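Local atomic coordinates of mannosephosphate isomerase, putative (Archaeoglobus fulgidus, PDB entry 1ZX5), a protein that probably catalyses the zinc-dependent interconversion of D-mannose 6-phosphate and D-fructose 6-phosphate. Residues Gly116-Tyr130 and His176-Ser190. Residues are numbered along the deposited sequence; the frame is centred on the assembly and turned at random.
Sequences GVESAWLVFNKGKAY and HAGEGLRVLEVSSNS
Two antiparallel ladders of a cupin-type beta sandwich are joined here: strand 119-123 pairs with 181-188 in one sheet, strand 128-130 with 176-179 in the other, and the Trp121 indole reaches from the first ladder to the second. Paired backbone bonds such as Leu184 N to Leu122 O (2.7 Å) knit the first ladder, and the register slips by one residue before Lys128 opens the second. Asn125 spans that slip with its amide. Its OD1 takes the N-H of Arg182 at 2.9 Å, an almost straight bond (176°) arriving from above the carbonyl plane, while ND2 gives a hydrogen to Gly180 O. With CG set between its backbone N and carbonyl carbon (chi1 72°), the amide is turned to the Gly180-Arg182 backbone. On the interior face, in the conformer described, one of two, the Glu185 carboxylate stacks over one face of the indole, the planes 19° apart. The far rim reaches the second sheet, Trp121 CZ2 lying 3.4 Å from His176 CD2 in an oblique contact. On the face that carries Leu122 and Leu184, packed under strand 291-298, Leu184 CB lies 3.6 Å from Phe124 CE2. Tyr130 OH donates to Glu179 OE1 (3.2 Å) from above the carboxylate plane, near the sugar-pocket residue Lys154, whose charge meets the Tyr130 ring. The indole thus bridges both sheets beside the His176, His99 and His101 rings, while Asn125 supplies hydrogen bonds where the ladder breaks.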
ATOM      1  N   GLY A 116       1.082   3.549 -14.384  1.00 29.42           N
ATOM      2  CA  GLY A 116      -0.242   3.479 -13.781  1.00 29.24           C
ATOM      3  C   GLY A 116      -0.246   2.931 -12.362  1.00 29.11           C
ATOM      4  O   GLY A 116       0.781   2.468 -11.851  1.00 28.85           O
ATOM      5  N   VAL A 117      -1.400   3.028 -11.709  1.00 29.12           N
ATOM      6  CA  VAL A 117      -1.527   2.624 -10.315  1.00 29.09           C
ATOM      7  C   VAL A 117      -2.759   1.753 -10.122  1.00 29.61           C
ATOM      8  O   VAL A 117      -3.881   2.172 -10.432  1.00 29.92           O
ATOM      9  CB  VAL A 117      -1.631   3.832  -9.334  1.00 29.16           C
ATOM     10  CG1 VAL A 117      -1.423   3.358  -7.879  1.00 27.12           C
ATOM     11  CG2 VAL A 117      -0.641   4.949  -9.687  1.00 28.90           C
ATOM     12  N   GLU A 118      -2.536   0.542  -9.619  1.00 30.08           N
ATOM     13  CA  GLU A 118      -3.593  -0.277  -9.014  1.00 30.87           C
ATOM     14  C   GLU A 118      -3.190  -0.483  -7.558  1.00 30.50           C
ATOM     15  O   GLU A 118      -1.999  -0.520  -7.249  1.00 30.09           O
ATOM     16  CB  GLU A 118      -3.726  -1.625  -9.726  1.00 30.70           C
ATOM     17  CG  GLU A 118      -2.409  -2.445  -9.744  1.00 32.70           C
ATOM     18  CD  GLU A 118      -2.535  -3.839 -10.401  1.00 33.05           C
ATOM     19  OE1 GLU A 118      -3.617  -4.158 -10.966  1.00 33.90           O
ATOM     20  OE2 GLU A 118      -1.534  -4.608 -10.349  1.00 33.09           O
ATOM     21  N   SER A 119      -4.161  -0.607  -6.660  1.00 30.68           N
ATOM     22  CA  SER A 119      -3.833  -0.806  -5.254  1.00 31.17           C
ATOM     23  C   SER A 119      -4.800  -1.686  -4.476  1.00 30.78           C
ATOM     24  O   SER A 119      -5.988  -1.808  -4.806  1.00 30.95           O
ATOM     25  CB  SER A 119      -3.660   0.538  -4.548  1.00 31.89           C
ATOM     26  OG  SER A 119      -4.874   1.235  -4.565  1.00 36.27           O
ATOM     27  N   ALA A 120      -4.247  -2.321  -3.447  1.00 29.91           N
ATOM     28  CA  ALA A 120      -4.992  -3.115  -2.509  1.00 29.22           C
ATOM     29  C   ALA A 120      -4.854  -2.451  -1.129  1.00 29.27           C
ATOM     30  O   ALA A 120      -3.762  -2.072  -0.708  1.00 29.16           O
ATOM     31  CB  ALA A 120      -4.468  -4.549  -2.504  1.00 28.65           C
ATOM     32  N   TRP A 121      -5.981  -2.301  -0.444  1.00 29.44           N
ATOM     33  CA  TRP A 121      -6.055  -1.611   0.841  1.00 29.29           C
ATOM     34  C   TRP A 121      -6.410  -2.620   1.908  1.00 28.45           C
ATOM     35  O   TRP A 121      -7.271  -3.465   1.693  1.00 28.23           O
ATOM     36  CB  TRP A 121      -7.182  -0.577   0.808  1.00 30.66           C
ATOM     37  CG  TRP A 121      -6.912   0.683   0.039  1.00 32.01           C
ATOM     38  CD1 TRP A 121      -5.916   0.913  -0.871  1.00 33.57           C
ATOM     39  CD2 TRP A 121      -7.685   1.889   0.104  1.00 34.77           C
ATOM     40  NE1 TRP A 121      -6.004   2.196  -1.356  1.00 35.48           N
ATOM     41  CE2 TRP A 121      -7.082   2.818  -0.773  1.00 35.97           C
ATOM     42  CE3 TRP A 121      -8.837   2.274   0.821  1.00 35.14           C
ATOM     43  CZ2 TRP A 121      -7.595   4.118  -0.959  1.00 35.69           C
ATOM     44  CZ3 TRP A 121      -9.346   3.571   0.638  1.00 34.53           C
ATOM     45  CH2 TRP A 121      -8.725   4.474  -0.242  1.00 34.01           C
ATOM     46  N   LEU A 122      -5.727  -2.537   3.044  1.00 27.67           N
ATOM     47  CA  LEU A 122      -6.087  -3.266   4.250  1.00 26.54           C
ATOM     48  C   LEU A 122      -6.279  -2.236   5.357  1.00 26.96           C
ATOM     49  O   LEU A 122      -5.357  -1.511   5.732  1.00 27.25           O
ATOM     50  CB  LEU A 122      -5.017  -4.290   4.643  1.00 26.22           C
ATOM     51  CG  LEU A 122      -5.332  -5.131   5.895  1.00 25.79           C
ATOM     52  CD1 LEU A 122      -6.440  -6.181   5.640  1.00 22.13           C
ATOM     53  CD2 LEU A 122      -4.059  -5.789   6.439  1.00 24.85           C
ATOM     54  N   VAL A 123      -7.497  -2.185   5.864  1.00 26.76           N
ATOM     55  CA  VAL A 123      -7.924  -1.180   6.820  1.00 26.49           C
ATOM     56  C   VAL A 123      -7.690  -1.726   8.235  1.00 26.26           C
ATOM     57  O   VAL A 123      -7.792  -2.928   8.457  1.00 25.74           O
ATOM     58  CB  VAL A 123      -9.426  -0.875   6.536  1.00 27.36           C
ATOM     59  CG1 VAL A 123     -10.130  -0.261   7.716  1.00 28.34           C
ATOM     60  CG2 VAL A 123      -9.584  -0.033   5.249  1.00 25.17           C
ATOM     61  N   PHE A 124      -7.371  -0.852   9.187  1.00 25.62           N
ATOM     62  CA  PHE A 124      -7.057  -1.290  10.547  1.00 25.15           C
ATOM     63  C   PHE A 124      -8.063  -0.871  11.598  1.00 25.19           C
ATOM     64  O   PHE A 124      -7.957  -1.287  12.739  1.00 26.01           O
ATOM     65  CB  PHE A 124      -5.650  -0.826  10.962  1.00 24.91           C
ATOM     66  CG  PHE A 124      -4.555  -1.468  10.166  1.00 23.81           C
ATOM     67  CD1 PHE A 124      -4.363  -2.852  10.209  1.00 24.50           C
ATOM     68  CD2 PHE A 124      -3.747  -0.706   9.344  1.00 23.36           C
ATOM     69  CE1 PHE A 124      -3.370  -3.465   9.451  1.00 23.94           C
ATOM     70  CE2 PHE A 124      -2.735  -1.301   8.598  1.00 25.25           C
ATOM     71  CZ  PHE A 124      -2.544  -2.688   8.654  1.00 24.51           C
ATOM     72  N   ASN A 125      -9.039  -0.051  11.229  1.00 24.74           N
ATOM     73  CA  ASN A 125      -9.916   0.530  12.233  1.00 24.37           C
ATOM     74  C   ASN A 125     -11.327   0.699  11.689  1.00 24.52           C
ATOM     75  O   ASN A 125     -11.625   0.253  10.583  1.00 24.32           O
ATOM     76  CB  ASN A 125      -9.335   1.868  12.748  1.00 23.69           C
ATOM     77  CG  ASN A 125      -9.440   2.999  11.722  1.00 23.53           C
ATOM     78  OD1 ASN A 125      -9.368   2.771  10.509  1.00 21.88           O
ATOM     79  ND2 ASN A 125      -9.621   4.223  12.209  1.00 22.38           N
ATOM     80  N   LYS A 126     -12.181   1.346  12.472  1.00 25.15           N
ATOM     81  CA  LYS A 126     -13.517   1.690  12.022  1.00 26.36           C
ATOM     82  C   LYS A 126     -13.543   3.148  11.574  1.00 26.35           C
ATOM     83  O   LYS A 126     -13.504   4.081  12.382  1.00 26.48           O
ATOM     84  CB  LYS A 126     -14.563   1.351  13.094  1.00 26.15           C
ATOM     85  CG  LYS A 126     -14.306  -0.061  13.685  1.00 30.35           C
ATOM     86  CD  LYS A 126     -15.540  -0.814  14.202  1.00 34.30           C
ATOM     87  CE  LYS A 126     -15.954  -0.350  15.571  1.00 37.35           C
ATOM     88  NZ  LYS A 126     -17.325  -0.874  15.913  1.00 40.40           N
ATOM     89  N   GLY A 127     -13.567   3.326  10.262  1.00 26.43           N
ATOM     90  CA  GLY A 127     -13.510   4.648   9.660  1.00 26.98           C
ATOM     91  C   GLY A 127     -14.394   4.612   8.441  1.00 27.47           C
ATOM     92  O   GLY A 127     -15.274   3.756   8.342  1.00 27.06           O
ATOM     93  N   LYS A 128     -14.153   5.528   7.510  1.00 27.75           N
ATOM     94  CA  LYS A 128     -14.933   5.582   6.281  1.00 28.57           C
ATOM     95  C   LYS A 128     -14.045   5.530   5.045  1.00 28.41           C
ATOM     96  O   LYS A 128     -13.142   6.356   4.882  1.00 28.57           O
ATOM     97  CB  LYS A 128     -15.802   6.837   6.255  1.00 28.51           C
ATOM     98  CG  LYS A 128     -17.100   6.687   7.012  1.00 31.70           C
ATOM     99  CD  LYS A 128     -17.624   8.025   7.502  1.00 36.87           C
ATOM    100  CE  LYS A 128     -19.062   7.877   7.969  1.00 41.69           C
ATOM    101  NZ  LYS A 128     -19.373   8.666   9.215  1.00 44.97           N
ATOM    102  N   ALA A 129     -14.301   4.541   4.199  1.00 28.05           N
ATOM    103  CA  ALA A 129     -13.669   4.440   2.899  1.00 28.11           C
ATOM    104  C   ALA A 129     -14.699   4.816   1.831  1.00 28.12           C
ATOM    105  O   ALA A 129     -15.879   4.477   1.944  1.00 27.79           O
ATOM    106  CB  ALA A 129     -13.144   3.028   2.673  1.00 28.05           C
ATOM    107  N   TYR A 130     -14.249   5.537   0.810  1.00 28.10           N
ATOM    108  CA  TYR A 130     -15.120   5.966  -0.290  1.00 28.01           C
ATOM    109  C   TYR A 130     -14.511   5.478  -1.585  1.00 27.83           C
ATOM    110  O   TYR A 130     -13.342   5.736  -1.831  1.00 28.38           O
ATOM    111  CB  TYR A 130     -15.237   7.492  -0.321  1.00 27.65           C
ATOM    112  CG  TYR A 130     -15.748   8.095   0.965  1.00 27.84           C
ATOM    113  CD1 TYR A 130     -17.108   8.365   1.138  1.00 27.65           C
ATOM    114  CD2 TYR A 130     -14.870   8.411   2.013  1.00 27.70           C
ATOM    115  CE1 TYR A 130     -17.587   8.931   2.316  1.00 27.54           C
ATOM    116  CE2 TYR A 130     -15.340   8.970   3.205  1.00 26.63           C
ATOM    117  CZ  TYR A 130     -16.696   9.228   3.346  1.00 27.86           C
ATOM    118  OH  TYR A 130     -17.176   9.784   4.517  1.00 28.98           O
ATOM    119  N   HIS A 176     -11.803   7.797  -5.279  1.00 25.64           N
ATOM    120  CA  HIS A 176     -11.743   7.290  -3.923  1.00 26.04           C
ATOM    121  C   HIS A 176     -11.201   8.330  -2.949  1.00 26.10           C
ATOM    122  O   HIS A 176     -10.621   9.336  -3.358  1.00 26.08           O
ATOM    123  CB  HIS A 176     -10.925   5.982  -3.867  1.00 25.62           C
ATOM    124  CG  HIS A 176      -9.475   6.163  -4.204  1.00 27.63           C
ATOM    125  ND1 HIS A 176      -9.011   6.243  -5.502  1.00 29.04           N
ATOM    126  CD2 HIS A 176      -8.387   6.282  -3.408  1.00 27.72           C
ATOM    127  CE1 HIS A 176      -7.700   6.406  -5.489  1.00 29.00           C
ATOM    128  NE2 HIS A 176      -7.298   6.436  -4.232  1.00 29.73           N
ATOM    129  N   ALA A 177     -11.428   8.064  -1.661  1.00 25.94           N
ATOM    130  CA  ALA A 177     -11.031   8.912  -0.549  1.00 25.80           C
ATOM    131  C   ALA A 177     -11.222   8.103   0.741  1.00 26.30           C
ATOM    132  O   ALA A 177     -11.757   6.978   0.726  1.00 26.04           O
ATOM    133  CB  ALA A 177     -11.873  10.200  -0.507  1.00 25.36           C
ATOM    134  N   GLY A 178     -10.786   8.684   1.855  1.00 26.66           N
ATOM    135  CA  GLY A 178     -10.944   8.071   3.166  1.00 26.99           C
ATOM    136  C   GLY A 178     -11.116   9.141   4.221  1.00 27.39           C
ATOM    137  O   GLY A 178     -10.787  10.301   3.989  1.00 27.44           O
ATOM    138  N   GLU A 179     -11.633   8.749   5.380  1.00 27.39           N
ATOM    139  CA  GLU A 179     -11.848   9.670   6.489  1.00 28.15           C
ATOM    140  C   GLU A 179     -11.788   8.896   7.799  1.00 26.42           C
ATOM    141  O   GLU A 179     -12.501   7.909   7.969  1.00 26.12           O
ATOM    142  CB  GLU A 179     -13.205  10.366   6.339  1.00 27.67           C
ATOM    143  CG  GLU A 179     -13.523  11.363   7.417  1.00 30.65           C
ATOM    144  CD  GLU A 179     -14.866  12.065   7.182  1.00 32.65           C
ATOM    145  OE1 GLU A 179     -15.889  11.382   6.919  1.00 37.95           O
ATOM    146  OE2 GLU A 179     -14.896  13.314   7.260  1.00 39.72           O
ATOM    147  N   GLY A 180     -10.940   9.349   8.717  1.00 25.43           N
ATOM    148  CA  GLY A 180     -10.773   8.695  10.006  1.00 24.62           C
ATOM    149  C   GLY A 180     -10.317   7.257   9.832  1.00 24.65           C
ATOM    150  O   GLY A 180     -10.690   6.381  10.614  1.00 24.51           O
ATOM    151  N   LEU A 181      -9.503   7.032   8.804  1.00 24.18           N
ATOM    152  CA  LEU A 181      -9.193   5.702   8.313  1.00 24.60           C
ATOM    153  C   LEU A 181      -7.699   5.405   8.361  1.00 24.96           C
ATOM    154  O   LEU A 181      -6.892   6.160   7.799  1.00 24.90           O
ATOM    155  CB  LEU A 181      -9.698   5.554   6.872  1.00 24.47           C
ATOM    156  CG  LEU A 181      -9.849   4.137   6.322  1.00 24.18           C
ATOM    157  CD1 LEU A 181     -11.040   3.414   6.961  1.00 22.07           C
ATOM    158  CD2 LEU A 181      -9.978   4.192   4.799  1.00 24.26           C
ATOM    159  N   ARG A 182      -7.352   4.304   9.034  1.00 25.01           N
ATOM    160  CA  ARG A 182      -5.975   3.817   9.123  1.00 25.75           C
ATOM    161  C   ARG A 182      -5.851   2.614   8.209  1.00 26.49           C
ATOM    162  O   ARG A 182      -6.624   1.667   8.315  1.00 25.80           O
ATOM    163  CB  ARG A 182      -5.644   3.395  10.552  1.00 25.49           C
ATOM    164  CG  ARG A 182      -5.777   4.517  11.559  1.00 25.74           C
ATOM    165  CD  ARG A 182      -5.787   3.969  12.956  1.00 24.20           C
ATOM    166  NE  ARG A 182      -5.843   5.046  13.932  1.00 26.92           N
ATOM    167  CZ  ARG A 182      -5.848   4.861  15.254  1.00 28.92           C
ATOM    168  NH1 ARG A 182      -5.813   3.637  15.766  1.00 27.23           N
ATOM    169  NH2 ARG A 182      -5.893   5.902  16.069  1.00 27.57           N
ATOM    170  N   VAL A 183      -4.864   2.643   7.320  1.00 27.42           N
ATOM    171  CA  VAL A 183      -4.855   1.685   6.216  1.00 28.52           C
ATOM    172  C   VAL A 183      -3.427   1.362   5.753  1.00 28.96           C
ATOM    173  O   VAL A 183      -2.516   2.213   5.801  1.00 29.73           O
ATOM    174  CB  VAL A 183      -5.839   2.162   5.051  1.00 28.87           C
ATOM    175  CG1 VAL A 183      -5.656   3.621   4.737  1.00 29.19           C
ATOM    176  CG2 VAL A 183      -5.709   1.323   3.778  1.00 30.00           C
ATOM    177  N   LEU A 184      -3.228   0.100   5.383  1.00 28.88           N
ATOM    178  CA  LEU A 184      -2.046  -0.336   4.672  1.00 28.30           C
ATOM    179  C   LEU A 184      -2.409  -0.358   3.191  1.00 27.91           C
ATOM    180  O   LEU A 184      -3.351  -1.055   2.796  1.00 27.64           O
ATOM    181  CB  LEU A 184      -1.664  -1.738   5.153  1.00 28.91           C
ATOM    182  CG  LEU A 184      -0.510  -2.479   4.457  1.00 30.14           C
ATOM    183  CD1 LEU A 184       0.804  -1.723   4.641  1.00 32.08           C
ATOM    184  CD2 LEU A 184      -0.376  -3.882   5.000  1.00 29.38           C
ATOM    185  N   GLU A 185      -1.668   0.386   2.369  0.50 27.31           N
ATOM    186  CA  GLU A 185      -1.943   0.453   0.924  0.50 27.05           C
ATOM    187  C   GLU A 185      -0.782  -0.106   0.098  0.50 27.31           C
ATOM    188  O   GLU A 185       0.304   0.482   0.053  0.50 27.54           O
ATOM    189  CB  GLU A 185      -2.303   1.900   0.484  0.50 26.92           C
ATOM    190  CG  GLU A 185      -3.546   2.456   1.186  0.50 25.49           C
ATOM    191  CD  GLU A 185      -4.037   3.818   0.687  0.50 26.39           C
ATOM    192  OE1 GLU A 185      -3.627   4.280  -0.406  0.50 23.91           O
ATOM    193  OE2 GLU A 185      -4.866   4.421   1.408  0.50 22.69           O
ATOM    194  N   VAL A 186      -1.014  -1.247  -0.547  1.00 27.28           N
ATOM    195  CA  VAL A 186      -0.020  -1.849  -1.415  1.00 26.90           C
ATOM    196  C   VAL A 186      -0.411  -1.466  -2.836  1.00 27.17           C
ATOM    197  O   VAL A 186      -1.509  -1.804  -3.293  1.00 26.94           O
ATOM    198  CB  VAL A 186       0.042  -3.397  -1.264  1.00 27.24           C
ATOM    199  CG1 VAL A 186       1.170  -3.972  -2.136  1.00 25.82           C
ATOM    200  CG2 VAL A 186       0.230  -3.782   0.194  1.00 26.21           C
ATOM    201  N   SER A 187       0.469  -0.745  -3.533  1.00 27.01           N
ATOM    202  CA  SER A 187       0.172  -0.334  -4.898  1.00 26.79           C
ATOM    203  C   SER A 187       1.321  -0.635  -5.846  1.00 26.91           C
ATOM    204  O   SER A 187       2.382  -1.082  -5.419  1.00 26.74           O
ATOM    205  CB  SER A 187      -0.160   1.149  -4.946  1.00 26.70           C
ATOM    206  OG  SER A 187       0.980   1.934  -4.616  1.00 27.83           O
ATOM    207  N   SER A 188       1.085  -0.401  -7.137  1.00 26.89           N
ATOM    208  CA  SER A 188       2.163  -0.252  -8.115  1.00 27.23           C
ATOM    209  C   SER A 188       3.197   0.724  -7.565  1.00 27.01           C
ATOM    210  O   SER A 188       2.889   1.562  -6.705  1.00 26.68           O
ATOM    211  CB  SER A 188       1.624   0.309  -9.434  1.00 26.80           C
ATOM    212  OG  SER A 188       0.445  -0.375  -9.832  1.00 28.39           O
ATOM    213  N   ASN A 189       4.421   0.613  -8.065  1.00 27.27           N
ATOM    214  CA  ASN A 189       5.470   1.534  -7.680  1.00 27.82           C
ATOM    215  C   ASN A 189       5.302   2.874  -8.417  1.00 28.24           C
ATOM    216  O   ASN A 189       6.087   3.224  -9.301  1.00 28.37           O
ATOM    217  CB  ASN A 189       6.856   0.919  -7.937  1.00 27.30           C
ATOM    218  CG  ASN A 189       7.970   1.770  -7.368  1.00 28.16           C
ATOM    219  OD1 ASN A 189       7.748   2.553  -6.432  1.00 27.14           O
ATOM    220  ND2 ASN A 189       9.171   1.635  -7.928  1.00 26.93           N
ATOM    221  N   SER A 190       4.251   3.598  -8.052  1.00 28.66           N
ATOM    222  CA  SER A 190       3.876   4.854  -8.686  1.00 29.03           C
ATOM    223  C   SER A 190       2.984   5.632  -7.742  1.00 29.74           C
ATOM    224  O   SER A 190       2.163   5.055  -7.029  1.00 29.66           O
ATOM    225  CB  SER A 190       3.132   4.615 -10.005  1.00 28.91           C
ATOM    226  OG  SER A 190       2.638   5.834 -10.543  1.00 28.33           O
TER
HETATM  227  O   HOH W   1       0.818  -2.930 -10.371  1.00 28.22           O
HETATM  228  O   HOH W   2     -12.455   6.532  12.467  1.00 28.90           O